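Local coordinates for period circadian protein homolog 2 (Mus musculus, PDB 3GDI) that acts in the circadian clock and in transcription regulation, probably through protein interactions made by its tandem PAS domains, at residues V151-R159 with V268-F278; P162-P173 with I259-V268. All blocks are in the same frame, centred on the assembly; numbering follows the deposited sequence.

How the contacts relate
Contact 1 joins the loop that precedes strand 166-171 and the loop that follows strand 259-268, while contact 2 pairs those two strands, the first and last of the second PAS sheet. Their centres lie 18 Å apart, and along the chain contact 2 is nested inside the loop that contact 1 closes. Val268 belongs to both: it finishes the strand pairing of contact 2 and reaches Tyr155 in contact 1. Arg165 of contact 2 also packs against the loops, with its NH1 3.5 Å from Tyr155 CD2. The second subunit packs on strand 259-268, at Ser260, Phe261, Ile263 and Arg265, whereas the loops of contact 1 are formed within a single chain.

Contact 1. Residues V151-R159 with V268-F278; sequences VHSGYEAPR and VRVGPLNEDVF
Ser153 and Tyr155, within a type I turn spanning Ser153 to Glu156, run beside Asp276 and Glu275, with Tyr155 CA and Glu275 CA 5.1 Å apart. The Tyr155 ring carries much of the contact. Pro272 CD sits over the centre of one face, 3.4 Å from the centroid and only 4° off the normal, a well-placed CH-pi contact, while Val268 CG2 lies in the ring plane at the edge, 3.9 Å from Tyr155 CE2. The ring's hydroxyl is taken up by the backbone oxygen of Leu187, in helix 184-188. These two loops belong to a tandem PAS arrangement: residues 151-159 form part of the linker from the last strand of the first PAS sheet, 142-150, to the first strand of the second, 166-171, and the chain leaving strand 259-268 folds back over that linker. With chi1 at 166° Ser153 OG swings away from its own backbone nitrogen, toward Glu275 O, to which it donates; the modelled separation of 2.4 Å is doubtfully short. Ser153 OG itself accepts from Tyr155 N, closing an ST turn. Glu275 OE2 receives both NE and NH2 of Arg159, each at 2.8 Å, in a side-on salt bridge close to the guanidinium plane, with the NH2 bond using the syn lone pair. That carboxylate oxygen also lies 2.8 Å from Tyr155 O, a pairing of two acceptors whose repulsion the arginine charge may partly offset. At the far end Val151 CG1 packs on Phe278 CZ at 3.9 Å, the two side chains crossing roughly at right angles.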
loop_
_atom_site.group_PDB
_atom_site.type_symbol
_atom_site.label_atom_id
_atom_site.label_comp_id
_atom_site.label_asym_id
_atom_site.label_seq_id
_atom_site.Cartn_x
_atom_site.Cartn_y
_atom_site.Cartn_z
ATOM N N VAL A 151 3.297 -5.742 -22.307
ATOM C CA VAL A 151 2.578 -6.880 -21.745
ATOM C C VAL A 151 1.437 -7.354 -22.642
ATOM O O VAL A 151 0.680 -6.547 -23.189
ATOM C CB VAL A 151 2.006 -6.534 -20.354
ATOM C CG1 VAL A 151 1.167 -7.685 -19.831
ATOM C CG2 VAL A 151 3.138 -6.240 -19.387
ATOM N N HIS A 152 1.318 -8.673 -22.780
ATOM C CA HIS A 152 0.275 -9.273 -23.611
ATOM C C HIS A 152 -0.757 -10.082 -22.840
ATOM O O HIS A 152 -0.433 -10.794 -21.888
ATOM C CB HIS A 152 0.896 -10.168 -24.691
ATOM C CG HIS A 152 1.650 -9.408 -25.729
ATOM N ND1 HIS A 152 3.000 -9.148 -25.627
ATOM C CD2 HIS A 152 1.227 -8.777 -26.850
ATOM C CE1 HIS A 152 3.375 -8.387 -26.640
ATOM N NE2 HIS A 152 2.318 -8.146 -27.396
ATOM N N SER A 153 -2.007 -9.963 -23.269
ATOM C CA SER A 153 -3.095 -10.692 -22.656
ATOM C C SER A 153 -2.753 -12.174 -22.674
ATOM O O SER A 153 -2.459 -12.731 -23.729
ATOM C CB SER A 153 -4.375 -10.459 -23.440
ATOM O OG SER A 153 -5.357 -11.393 -23.054
ATOM N N GLY A 154 -2.786 -12.815 -21.511
ATOM C CA GLY A 154 -2.468 -14.232 -21.447
ATOM C C GLY A 154 -3.474 -15.135 -22.145
ATOM O O GLY A 154 -3.319 -16.355 -22.139
ATOM N N TYR A 155 -4.503 -14.547 -22.746
ATOM C CA TYR A 155 -5.522 -15.326 -23.440
ATOM C C TYR A 155 -5.356 -15.259 -24.959
ATOM O O TYR A 155 -6.260 -15.635 -25.707
ATOM C CB TYR A 155 -6.925 -14.840 -23.057
ATOM C CG TYR A 155 -7.169 -14.810 -21.570
ATOM C CD1 TYR A 155 -7.202 -13.601 -20.870
ATOM C CD2 TYR A 155 -7.332 -15.990 -20.850
ATOM C CE1 TYR A 155 -7.391 -13.575 -19.489
ATOM C CE2 TYR A 155 -7.518 -15.974 -19.467
ATOM C CZ TYR A 155 -7.546 -14.767 -18.797
ATOM O OH TYR A 155 -7.726 -14.758 -17.439
ATOM N N GLU A 156 -4.204 -14.778 -25.416
ATOM C CA GLU A 156 -3.950 -14.688 -26.848
ATOM C C GLU A 156 -2.490 -15.010 -27.186
ATOM O O GLU A 156 -1.569 -14.594 -26.483
ATOM C CB GLU A 156 -4.330 -13.296 -27.366
ATOM C CG GLU A 156 -3.411 -12.176 -26.925
ATOM C CD GLU A 156 -3.921 -10.811 -27.340
ATOM O OE1 GLU A 156 -3.156 -9.828 -27.223
ATOM O OE2 GLU A 156 -5.089 -10.713 -27.775
ATOM N N ALA A 157 -2.298 -15.768 -28.261
ATOM C CA ALA A 157 -0.972 -16.174 -28.720
ATOM C C ALA A 157 0.102 -15.146 -28.391
ATOM O O ALA A 157 0.029 -14.006 -28.846
ATOM C CB ALA A 157 -1.003 -16.418 -30.225
ATOM N N PRO A 158 1.113 -15.533 -27.595
ATOM C CA PRO A 158 1.308 -16.856 -26.978
ATOM C C PRO A 158 0.408 -17.030 -25.752
ATOM O O PRO A 158 0.612 -16.371 -24.726
ATOM C CB PRO A 158 2.790 -16.847 -26.587
ATOM C CG PRO A 158 3.399 -15.785 -27.479
ATOM C CD PRO A 158 2.337 -14.725 -27.470
ATOM N N ARG A 159 -0.577 -17.916 -25.853
ATOM C CA ARG A 159 -1.502 -18.137 -24.748
ATOM C C ARG A 159 -0.877 -18.843 -23.562
ATOM O O ARG A 159 -0.259 -19.900 -23.705
ATOM C CB ARG A 159 -2.720 -18.935 -25.208
ATOM C CG ARG A 159 -3.593 -18.217 -26.213
ATOM C CD ARG A 159 -4.881 -18.988 -26.442
ATOM N NE ARG A 159 -5.734 -18.362 -27.451
ATOM C CZ ARG A 159 -5.461 -18.332 -28.752
ATOM N NH1 ARG A 159 -4.353 -18.895 -29.216
ATOM N NH2 ARG A 159 -6.298 -17.735 -29.593
ATOM N N VAL A 268 -7.490 -19.439 -13.118
ATOM C CA VAL A 268 -8.570 -19.146 -14.040
ATOM C C VAL A 268 -8.831 -20.389 -14.862
ATOM O O VAL A 268 -8.016 -20.805 -15.682
ATOM C CB VAL A 268 -8.264 -17.905 -14.943
ATOM C CG1 VAL A 268 -6.837 -17.463 -14.764
ATOM C CG2 VAL A 268 -8.580 -18.203 -16.396
ATOM N N ARG A 269 -9.980 -20.995 -14.602
ATOM C CA ARG A 269 -10.380 -22.212 -15.277
ATOM C C ARG A 269 -11.047 -21.895 -16.617
ATOM O O ARG A 269 -10.981 -22.692 -17.559
ATOM C CB ARG A 269 -11.328 -22.993 -14.376
ATOM C CG ARG A 269 -11.373 -24.478 -14.666
ATOM C CD ARG A 269 -12.376 -25.140 -13.746
ATOM N NE ARG A 269 -13.697 -24.538 -13.907
ATOM C CZ ARG A 269 -14.629 -24.548 -12.964
ATOM N NH1 ARG A 269 -14.376 -25.124 -11.797
ATOM N NH2 ARG A 269 -15.813 -23.992 -13.185
ATOM N N VAL A 270 -11.687 -20.733 -16.696
ATOM C CA VAL A 270 -12.340 -20.303 -17.930
ATOM C C VAL A 270 -12.060 -18.826 -18.186
ATOM O O VAL A 270 -12.530 -17.957 -17.458
ATOM C CB VAL A 270 -13.871 -20.525 -17.873
ATOM C CG1 VAL A 270 -14.500 -20.085 -19.176
ATOM C CG2 VAL A 270 -14.178 -21.991 -17.604
ATOM N N GLY A 271 -11.269 -18.553 -19.217
ATOM C CA GLY A 271 -10.934 -17.185 -19.567
ATOM C C GLY A 271 -12.142 -16.457 -20.110
ATOM O O GLY A 271 -13.221 -17.043 -20.199
ATOM N N PRO A 272 -11.991 -15.179 -20.495
ATOM C CA PRO A 272 -13.083 -14.361 -21.033
ATOM C C PRO A 272 -13.449 -14.708 -22.480
ATOM O O PRO A 272 -12.728 -15.447 -23.153
ATOM C CB PRO A 272 -12.534 -12.945 -20.903
ATOM C CG PRO A 272 -11.088 -13.139 -21.240
ATOM C CD PRO A 272 -10.723 -14.419 -20.486
ATOM N N LEU A 273 -14.566 -14.167 -22.954
ATOM C CA LEU A 273 -15.010 -14.427 -24.315
ATOM C C LEU A 273 -14.131 -13.653 -25.298
ATOM O O LEU A 273 -13.841 -14.138 -26.387
ATOM C CB LEU A 273 -16.475 -14.018 -24.475
ATOM C CG LEU A 273 -17.250 -14.637 -25.641
ATOM C CD1 LEU A 273 -17.164 -16.158 -25.546
ATOM C CD2 LEU A 273 -18.705 -14.171 -25.609
ATOM N N ASN A 274 -13.715 -12.450 -24.901
ATOM C CA ASN A 274 -12.844 -11.596 -25.714
ATOM C C ASN A 274 -11.435 -11.718 -25.146
ATOM O O ASN A 274 -11.180 -11.310 -24.012
ATOM C CB ASN A 274 -13.285 -10.137 -25.636
ATOM C CG ASN A 274 -12.333 -9.195 -26.371
ATOM O OD1 ASN A 274 -12.363 -7.979 -26.168
ATOM N ND2 ASN A 274 -11.488 -9.757 -27.235
ATOM N N GLU A 275 -10.526 -12.261 -25.949
ATOM C CA GLU A 275 -9.147 -12.487 -25.540
ATOM C C GLU A 275 -8.295 -11.284 -25.151
ATOM O O GLU A 275 -7.344 -11.436 -24.386
ATOM C CB GLU A 275 -8.420 -13.292 -26.617
ATOM C CG GLU A 275 -9.037 -14.656 -26.853
ATOM C CD GLU A 275 -8.324 -15.447 -27.933
ATOM O OE1 GLU A 275 -8.138 -14.907 -29.051
ATOM O OE2 GLU A 275 -7.955 -16.610 -27.660
ATOM N N ASP A 276 -8.596 -10.100 -25.673
ATOM C CA ASP A 276 -7.801 -8.927 -25.300
ATOM C C ASP A 276 -8.389 -8.393 -24.004
ATOM O O ASP A 276 -9.372 -7.646 -24.007
ATOM C CB ASP A 276 -7.858 -7.838 -26.369
ATOM C CG ASP A 276 -6.859 -6.728 -26.109
ATOM O OD1 ASP A 276 -6.649 -6.382 -24.925
ATOM O OD2 ASP A 276 -6.287 -6.196 -27.085
ATOM N N VAL A 277 -7.776 -8.779 -22.894
ATOM C CA VAL A 277 -8.263 -8.384 -21.590
ATOM C C VAL A 277 -7.958 -6.928 -21.215
ATOM O O VAL A 277 -8.501 -6.403 -20.241
ATOM C CB VAL A 277 -7.718 -9.353 -20.529
ATOM C CG1 VAL A 277 -6.250 -9.084 -20.271
ATOM C CG2 VAL A 277 -8.549 -9.264 -19.282
ATOM N N PHE A 278 -7.115 -6.267 -22.004
ATOM C CA PHE A 278 -6.763 -4.873 -21.744
ATOM C C PHE A 278 -7.698 -3.864 -22.405
ATOM O O PHE A 278 -7.695 -2.681 -22.047
ATOM C CB PHE A 278 -5.321 -4.604 -22.173
ATOM C CG PHE A 278 -4.311 -5.284 -21.305
ATOM C CD1 PHE A 278 -4.159 -4.904 -19.976
ATOM C CD2 PHE A 278 -3.558 -6.347 -21.791
ATOM C CE1 PHE A 278 -3.280 -5.571 -19.137
ATOM C CE2 PHE A 278 -2.675 -7.020 -20.963
ATOM C CZ PHE A 278 -2.536 -6.631 -19.625
#

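Contact 2. Residues P162-P173 with I259-V268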
loop_
_atom_site.group_PDB
_atom_site.type_symbol
_atom_site.label_atom_id
_atom_site.label_comp_id
_atom_site.label_asym_id
_atom_site.label_seq_id
_atom_site.Cartn_x
_atom_site.Cartn_y
_atom_site.Cartn_z
ATOM N N PRO A 162 -3.211 -23.044 -19.521
ATOM C CA PRO A 162 -4.239 -23.035 -18.478
ATOM C C PRO A 162 -3.794 -23.505 -17.090
ATOM O O PRO A 162 -4.309 -23.028 -16.080
ATOM C CB PRO A 162 -5.329 -23.925 -19.071
ATOM C CG PRO A 162 -5.222 -23.632 -20.532
ATOM C CD PRO A 162 -3.721 -23.682 -20.747
ATOM N N GLU A 163 -2.845 -24.434 -17.036
ATOM C CA GLU A 163 -2.374 -24.955 -15.754
ATOM C C GLU A 163 -1.468 -23.957 -15.049
ATOM O O GLU A 163 -1.059 -24.175 -13.906
ATOM C CB GLU A 163 -1.607 -26.270 -15.949
ATOM C CG GLU A 163 -2.189 -27.193 -17.000
ATOM C CD GLU A 163 -1.932 -26.694 -18.411
ATOM O OE1 GLU A 163 -0.746 -26.565 -18.785
ATOM O OE2 GLU A 163 -2.913 -26.426 -19.142
ATOM N N LYS A 164 -1.148 -22.867 -15.734
ATOM C CA LYS A 164 -0.279 -21.857 -15.161
ATOM C C LYS A 164 -0.907 -20.469 -15.119
ATOM O O LYS A 164 -0.218 -19.481 -14.899
ATOM C CB LYS A 164 1.035 -21.816 -15.933
ATOM C CG LYS A 164 1.758 -23.161 -15.970
ATOM C CD LYS A 164 3.153 -23.022 -16.582
ATOM C CE LYS A 164 3.892 -24.352 -16.637
ATOM N NZ LYS A 164 5.316 -24.167 -17.058
ATOM N N ARG A 165 -2.216 -20.400 -15.335
ATOM C CA ARG A 165 -2.929 -19.128 -15.293
ATOM C C ARG A 165 -3.307 -18.949 -13.841
ATOM O O ARG A 165 -4.460 -19.077 -13.461
ATOM C CB ARG A 165 -4.175 -19.191 -16.184
ATOM C CG ARG A 165 -3.852 -19.798 -17.528
ATOM C CD ARG A 165 -4.546 -19.136 -18.686
ATOM N NE ARG A 165 -5.945 -19.521 -18.791
ATOM C CZ ARG A 165 -6.626 -19.528 -19.934
ATOM N NH1 ARG A 165 -6.035 -19.181 -21.072
ATOM N NH2 ARG A 165 -7.907 -19.868 -19.934
ATOM N N ILE A 166 -2.294 -18.665 -13.036
ATOM C CA ILE A 166 -2.437 -18.495 -11.601
ATOM C C ILE A 166 -1.977 -17.126 -11.131
ATOM O O ILE A 166 -0.884 -16.671 -11.465
ATOM C CB ILE A 166 -1.589 -19.565 -10.854
ATOM C CG1 ILE A 166 -2.047 -20.960 -11.274
ATOM C CG2 ILE A 166 -1.683 -19.377 -9.327
ATOM C CD1 ILE A 166 -1.225 -22.070 -10.658
ATOM N N PHE A 167 -2.818 -16.468 -10.352
ATOM C CA PHE A 167 -2.453 -15.174 -9.789
ATOM C C PHE A 167 -2.999 -15.099 -8.358
ATOM O O PHE A 167 -3.910 -15.846 -7.995
ATOM C CB PHE A 167 -2.997 -14.022 -10.640
ATOM C CG PHE A 167 -4.471 -13.868 -10.574
ATOM C CD1 PHE A 167 -5.298 -14.655 -11.363
ATOM C CD2 PHE A 167 -5.039 -12.920 -9.740
ATOM C CE1 PHE A 167 -6.684 -14.499 -11.330
ATOM C CE2 PHE A 167 -6.419 -12.747 -9.689
ATOM C CZ PHE A 167 -7.250 -13.538 -10.487
ATOM N N THR A 168 -2.432 -14.220 -7.541
ATOM C CA THR A 168 -2.901 -14.090 -6.169
ATOM C C THR A 168 -3.363 -12.676 -5.838
ATOM O O THR A 168 -2.966 -11.711 -6.477
ATOM C CB THR A 168 -1.815 -14.478 -5.150
ATOM O OG1 THR A 168 -0.838 -13.435 -5.084
ATOM C CG2 THR A 168 -1.123 -15.774 -5.565
ATOM N N THR A 169 -4.222 -12.574 -4.833
ATOM C CA THR A 169 -4.733 -11.297 -4.377
ATOM C C THR A 169 -4.665 -11.302 -2.859
ATOM O O THR A 169 -4.788 -12.354 -2.219
ATOM C CB THR A 169 -6.189 -11.094 -4.780
ATOM O OG1 THR A 169 -6.982 -12.141 -4.213
ATOM C CG2 THR A 169 -6.339 -11.099 -6.286
ATOM N N THR A 170 -4.464 -10.119 -2.290
ATOM C CA THR A 170 -4.396 -9.957 -0.846
ATOM C C THR A 170 -5.330 -8.819 -0.460
ATOM O O THR A 170 -5.409 -7.827 -1.164
ATOM C CB THR A 170 -2.973 -9.587 -0.398
ATOM O OG1 THR A 170 -2.067 -10.612 -0.813
ATOM C CG2 THR A 170 -2.899 -9.441 1.123
ATOM N N HIS A 171 -6.065 -8.966 0.628
ATOM C CA HIS A 171 -6.919 -7.881 1.066
ATOM C C HIS A 171 -7.015 -7.766 2.586
ATOM O O HIS A 171 -6.817 -8.737 3.315
ATOM C CB HIS A 171 -8.315 -7.927 0.403
ATOM C CG HIS A 171 -9.161 -9.121 0.739
ATOM N ND1 HIS A 171 -9.198 -10.255 -0.048
ATOM C CD2 HIS A 171 -10.115 -9.293 1.685
ATOM C CE1 HIS A 171 -10.141 -11.067 0.390
ATOM N NE2 HIS A 171 -10.716 -10.507 1.440
ATOM N N THR A 172 -7.255 -6.550 3.056
ATOM C CA THR A 172 -7.371 -6.287 4.477
ATOM C C THR A 172 -8.771 -6.659 4.953
ATOM O O THR A 172 -9.665 -6.929 4.151
ATOM C CB THR A 172 -7.067 -4.793 4.793
ATOM O OG1 THR A 172 -7.560 -3.964 3.733
ATOM C CG2 THR A 172 -5.576 -4.568 4.948
ATOM N N PRO A 173 -8.983 -6.684 6.271
ATOM C CA PRO A 173 -10.314 -7.043 6.761
ATOM C C PRO A 173 -11.433 -6.161 6.229
ATOM O O PRO A 173 -12.545 -6.641 6.033
ATOM C CB PRO A 173 -10.151 -6.949 8.274
ATOM C CG PRO A 173 -8.706 -7.333 8.474
ATOM C CD PRO A 173 -8.038 -6.524 7.389
ATOM N N ILE A 259 -7.092 -11.455 12.390
ATOM C CA ILE A 259 -6.691 -11.593 11.000
ATOM C C ILE A 259 -6.240 -10.230 10.479
ATOM O O ILE A 259 -6.956 -9.240 10.655
ATOM C CB ILE A 259 -7.881 -12.122 10.140
ATOM C CG1 ILE A 259 -7.992 -13.638 10.307
ATOM C CG2 ILE A 259 -7.721 -11.706 8.674
ATOM C CD1 ILE A 259 -8.949 -14.315 9.334
ATOM N N SER A 260 -5.053 -10.187 9.860
ATOM C CA SER A 260 -4.498 -8.957 9.291
ATOM C C SER A 260 -4.698 -8.878 7.769
ATOM O O SER A 260 -4.888 -7.787 7.226
ATOM C CB SER A 260 -3.007 -8.846 9.588
ATOM O OG SER A 260 -2.752 -8.819 10.975
ATOM N N PHE A 261 -4.635 -10.023 7.088
ATOM C CA PHE A 261 -4.825 -10.082 5.639
ATOM C C PHE A 261 -5.541 -11.369 5.234
ATOM O O PHE A 261 -5.468 -12.373 5.928
ATOM C CB PHE A 261 -3.493 -10.102 4.879
ATOM C CG PHE A 261 -2.591 -8.956 5.172
ATOM C CD1 PHE A 261 -1.598 -9.071 6.136
ATOM C CD2 PHE A 261 -2.705 -7.768 4.450
ATOM C CE1 PHE A 261 -0.724 -8.027 6.380
ATOM C CE2 PHE A 261 -1.832 -6.706 4.684
ATOM C CZ PHE A 261 -0.840 -6.830 5.649
ATOM N N ILE A 262 -6.205 -11.333 4.086
ATOM C CA ILE A 262 -6.875 -12.504 3.534
ATOM C C ILE A 262 -6.136 -12.687 2.221
ATOM O O ILE A 262 -6.052 -11.736 1.449
ATOM C CB ILE A 262 -8.341 -12.223 3.182
ATOM C CG1 ILE A 262 -9.119 -11.775 4.427
ATOM C CG2 ILE A 262 -8.957 -13.467 2.551
ATOM C CD1 ILE A 262 -9.475 -12.914 5.366
ATOM N N ILE A 263 -5.582 -13.872 1.966
ATOM C CA ILE A 263 -4.866 -14.117 0.715
ATOM C C ILE A 263 -5.530 -15.187 -0.116
ATOM O O ILE A 263 -5.935 -16.224 0.406
ATOM C CB ILE A 263 -3.433 -14.565 0.949
ATOM C CG1 ILE A 263 -3.400 -15.618 2.052
ATOM C CG2 ILE A 263 -2.577 -13.377 1.274
ATOM C CD1 ILE A 263 -2.002 -16.079 2.424
ATOM N N GLY A 264 -5.631 -14.940 -1.417
ATOM C CA GLY A 264 -6.246 -15.905 -2.301
ATOM C C GLY A 264 -5.318 -16.257 -3.446
ATOM O O GLY A 264 -4.606 -15.403 -3.971
ATOM N N ARG A 265 -5.310 -17.529 -3.826
ATOM C CA ARG A 265 -4.480 -17.989 -4.929
ATOM C C ARG A 265 -5.466 -18.479 -5.955
ATOM O O ARG A 265 -6.114 -19.499 -5.755
ATOM C CB ARG A 265 -3.584 -19.138 -4.493
ATOM C CG ARG A 265 -2.637 -19.568 -5.586
ATOM C CD ARG A 265 -1.816 -20.729 -5.157
ATOM N NE ARG A 265 -0.570 -20.798 -5.904
ATOM C CZ ARG A 265 -0.373 -21.585 -6.953
ATOM N NH1 ARG A 265 -1.354 -22.372 -7.381
ATOM N NH2 ARG A 265 0.809 -21.590 -7.564
ATOM N N HIS A 266 -5.566 -17.756 -7.059
ATOM C CA HIS A 266 -6.535 -18.084 -8.084
ATOM C C HIS A 266 -6.036 -18.776 -9.332
ATOM O O HIS A 266 -4.934 -18.522 -9.809
ATOM C CB HIS A 266 -7.265 -16.809 -8.491
ATOM C CG HIS A 266 -7.717 -15.986 -7.329
ATOM N ND1 HIS A 266 -7.081 -14.825 -6.948
ATOM C CD2 HIS A 266 -8.714 -16.180 -6.435
ATOM C CE1 HIS A 266 -7.667 -14.339 -5.868
ATOM N NE2 HIS A 266 -8.660 -15.142 -5.536
ATOM N N LYS A 267 -6.880 -19.648 -9.862
ATOM C CA LYS A 267 -6.572 -20.371 -11.081
ATOM C C LYS A 267 -7.750 -20.097 -11.993
ATOM O O LYS A 267 -8.892 -20.441 -11.666
ATOM C CB LYS A 267 -6.452 -21.867 -10.794
ATOM C CG LYS A 267 -5.584 -22.615 -11.794
ATOM C CD LYS A 267 -6.415 -23.423 -12.789
ATOM C CE LYS A 267 -7.025 -24.662 -12.128
ATOM N NZ LYS A 267 -8.017 -25.349 -13.007
ATOM N N VAL A 268 -7.490 -19.439 -13.118
ATOM C CA VAL A 268 -8.570 -19.146 -14.040
ATOM C C VAL A 268 -8.831 -20.389 -14.862
ATOM O O VAL A 268 -8.016 -20.805 -15.682
ATOM C CB VAL A 268 -8.264 -17.905 -14.943
ATOM C CG1 VAL A 268 -6.837 -17.463 -14.764
ATOM C CG2 VAL A 268 -8.580 -18.203 -16.396
HETATM O O HOH W 1 -7.410 -11.720 -1.659
#
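Phe167 and His171 hold CG between the backbone nitrogen and the carbonyl carbon (chi1 70° and 64°), which leans both rings toward strand 259-268. His266 CB then lies over one face of the phenyl ring of Phe167, 4.0 Å from its centroid, and Ile262 CB over one face of the imidazole of His171, 3.5 Å from that centroid; both are CH-pi contacts. Along the backbone, Phe167, Thr169 and His171 form antiparallel hydrogen-bonded pairs with His266, Gly264 and Ile262, each pair joined by two backbone bonds, and Val268 N to Arg165 O adds a seventh. In the second PAS sheet the last strand, 259-268, is central in the order 2-1-5-4-3 characteristic of the fold, with the first, 166-171, beside it. Helix 209-221 packs on the sheet face bearing His171 and Ile262, and His216 there hydrogen-bonds to His171 NE2. A water joins Thr169 OG1, at 2.6 Å, to His171 ND1, at 2.8 Å, tying together two polar groups on adjoining positions of that face. Across the sheet, the extended Arg265 chain sets its guanidinium flat against Ile166; Ile166 CG2 sits over its centre, 3.5 Å from Arg265 CZ. Thr170 and Ile263 lie side by side on this face, and Thr170 CG2 touches Phe261 CD2 at 3.7 Å. The Phe261 ring stacks on Phe261 of the second subunit, while Arg265 packs on Trp255 of that subunit.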